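PDB 2P3V: fructose-1,6-bisphosphatase/inositol-1-monophosphatase from Thermotoga maritima, which hydrolyses the phosphate ester of inositol 1-phosphates, fructose 1,6-bisphosphate and several other phosphate monoesters, using magnesium as cofactor. Local coordinates for residues G148-Y153 and I171-S176. Sequence-based numbering, arbitrary orientation.
With SRT (S,R meso-tartaric acid), chain E; SRT (S,R meso-tartaric acid), chain F.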
loop_
_atom_site.group_PDB
_atom_site.type_symbol
_atom_site.label_atom_id
_atom_site.label_comp_id
_atom_site.label_asym_id
_atom_site.label_seq_id
_atom_site.Cartn_x
_atom_site.Cartn_y
_atom_site.Cartn_z
ATOM N N GLY A 148 17.432 1.589 19.836
ATOM C CA GLY A 148 16.412 1.661 20.858
ATOM C C GLY A 148 15.431 2.741 20.463
ATOM O O GLY A 148 15.488 3.276 19.353
ATOM N N SER A 149 14.517 3.062 21.363
ATOM C CA SER A 149 13.539 4.103 21.095
ATOM C C SER A 149 12.857 4.478 22.393
ATOM O O SER A 149 12.909 3.731 23.366
ATOM C CB SER A 149 12.502 3.622 20.077
ATOM O OG SER A 149 11.870 2.443 20.531
ATOM N N THR A 150 12.223 5.640 22.413
ATOM C CA THR A 150 11.540 6.092 23.609
ATOM C C THR A 150 10.441 7.072 23.246
ATOM O O THR A 150 10.285 7.450 22.084
ATOM C CB THR A 150 12.520 6.781 24.580
ATOM O OG1 THR A 150 11.835 7.121 25.792
ATOM C CG2 THR A 150 13.082 8.047 23.960
ATOM N N GLY A 151 9.666 7.470 24.245
ATOM C CA GLY A 151 8.604 8.422 24.003
ATOM C C GLY A 151 9.115 9.825 24.273
ATOM O O GLY A 151 10.259 10.005 24.698
ATOM N N SER A 152 8.273 10.822 24.015
ATOM C CA SER A 152 8.644 12.208 24.245
ATOM C C SER A 152 8.223 12.633 25.653
ATOM O O SER A 152 7.067 12.998 25.882
ATOM C CB SER A 152 7.992 13.104 23.194
ATOM O OG SER A 152 8.566 12.868 21.918
ATOM N N TYR A 153 9.172 12.571 26.588
ATOM C CA TYR A 153 8.933 12.931 27.984
ATOM C C TYR A 153 9.882 14.039 28.439
ATOM O O TYR A 153 11.107 13.919 28.331
ATOM C CB TYR A 153 9.106 11.696 28.875
ATOM C CG TYR A 153 8.478 10.453 28.281
ATOM C CD1 TYR A 153 7.123 10.425 27.938
ATOM C CD2 TYR A 153 9.248 9.319 28.011
ATOM C CE1 TYR A 153 6.550 9.303 27.334
ATOM C CE2 TYR A 153 8.682 8.190 27.407
ATOM C CZ TYR A 153 7.336 8.190 27.072
ATOM O OH TYR A 153 6.780 7.083 26.476
ATOM N N ILE A 171 18.802 6.151 18.387
ATOM C CA ILE A 171 17.663 6.094 19.284
ATOM C C ILE A 171 16.584 6.848 18.535
ATOM O O ILE A 171 16.781 7.995 18.123
ATOM C CB ILE A 171 17.932 6.730 20.664
ATOM C CG1 ILE A 171 19.043 5.959 21.393
ATOM C CG2 ILE A 171 16.666 6.663 21.516
ATOM C CD1 ILE A 171 18.699 4.501 21.716
ATOM N N ARG A 172 15.459 6.171 18.333
ATOM C CA ARG A 172 14.328 6.718 17.599
ATOM C C ARG A 172 13.204 7.258 18.472
ATOM O O ARG A 172 12.972 6.781 19.583
ATOM C CB ARG A 172 13.733 5.635 16.689
ATOM C CG ARG A 172 14.675 5.076 15.649
ATOM C CD ARG A 172 14.998 6.112 14.590
ATOM N NE ARG A 172 16.061 5.656 13.698
ATOM C CZ ARG A 172 17.156 6.357 13.420
ATOM N NH1 ARG A 172 18.067 5.858 12.601
ATOM N NH2 ARG A 172 17.341 7.557 13.962
ATOM N N ILE A 173 12.512 8.263 17.951
ATOM C CA ILE A 173 11.355 8.830 18.617
ATOM C C ILE A 173 10.341 8.880 17.473
ATOM O O ILE A 173 10.403 9.756 16.594
ATOM C CB ILE A 173 11.628 10.236 19.181
ATOM C CG1 ILE A 173 12.758 10.180 20.213
ATOM C CG2 ILE A 173 10.377 10.756 19.864
ATOM C CD1 ILE A 173 13.183 11.537 20.749
ATOM N N LEU A 174 9.426 7.909 17.490
ATOM C CA LEU A 174 8.420 7.731 16.443
ATOM C C LEU A 174 7.072 8.387 16.651
ATOM O O LEU A 174 6.411 8.768 15.680
ATOM C CB LEU A 174 8.212 6.237 16.201
ATOM C CG LEU A 174 9.495 5.446 15.953
ATOM C CD1 LEU A 174 9.148 3.980 15.882
ATOM C CD2 LEU A 174 10.166 5.916 14.669
ATOM N N GLY A 175 6.637 8.481 17.901
ATOM C CA GLY A 175 5.370 9.138 18.170
ATOM C C GLY A 175 4.081 8.347 18.342
ATOM O O GLY A 175 3.003 8.952 18.388
ATOM N N SER A 176 4.163 7.018 18.407
ATOM C CA SER A 176 2.978 6.183 18.635
ATOM C C SER A 176 3.399 5.064 19.595
ATOM O O SER A 176 4.065 4.122 19.197
ATOM C CB SER A 176 2.451 5.599 17.320
ATOM O OG SER A 176 1.254 4.859 17.535
HETATM O O1 SRT E . 5.193 7.769 24.364
HETATM O O11 SRT E . 2.985 8.144 25.036
HETATM C C1 SRT E . 4.050 8.476 24.479
HETATM C C2 SRT E . 4.205 9.837 23.784
HETATM O O2 SRT E . 2.964 10.464 24.004
HETATM C C3 SRT E . 4.488 9.628 22.242
HETATM O O3 SRT E . 5.714 8.848 21.966
HETATM C C4 SRT E . 4.630 11.015 21.623
HETATM O O4 SRT E . 3.454 11.530 21.365
HETATM O O41 SRT E . 5.682 11.547 21.395
HETATM O O1 SRT F . 22.413 9.585 7.975
HETATM O O11 SRT F . 21.152 7.764 7.224
HETATM C C1 SRT F . 21.527 8.568 8.099
HETATM C C2 SRT F . 21.000 8.492 9.553
HETATM O O2 SRT F . 20.103 7.402 9.551
HETATM C C3 SRT F . 20.285 9.849 9.974
HETATM O O3 SRT F . 21.174 11.036 9.908
HETATM C C4 SRT F . 19.809 9.668 11.417
HETATM O O4 SRT F . 20.808 9.714 12.227
HETATM O O41 SRT F . 18.677 9.517 11.757
#
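Arg172 lends its backbone to both hydrogen bonds of this short parallel strand pairing: its N donates to Gly148 O at 3.1 Å, and its O receives Thr150 N, also at 3.1 Å. That same carbonyl oxygen lies 3.1 Å from Ser149 CA in a C-H...O contact. The strands are the two arms of a beta-alpha-beta unit whose helix, 157-164, packs on Ile171 and Ile173. With its chain bent back at chi2 (-63°), Ile171 lays CD1 against Gly148 CA at 3.7 Å, where a side chain would be tight. Further along, Ile173 CG2 meets Ser152 OG at 3.5 Å, and that hydroxyl gives a weak hydrogen bond, 3.2 Å long, to O41 of a tartrate lying beside Ser152 and Tyr153. Tyr153 OH is hydrogen-bonded to Thr194 OG1, and O1 of the same tartrate lies nearby.

The Arg172 chain bends at chi2 (-69°) and carries its guanidinium away from the pairing; NE bonds Asn86 OD1 of a second subunit, while NH2 reaches O41 of another tartrate weakly, at 3.2 Å. With an alanine here, Asn86 of the second subunit would probably lose its donor and the tartrate carboxylate its cationic partner. Arg172 is, by similarity, a substrate-binding residue, and the chemistry is consistent with an arm that can meet an anion, its backbone held in one subunit and its NE bonded to Asn86 of the next.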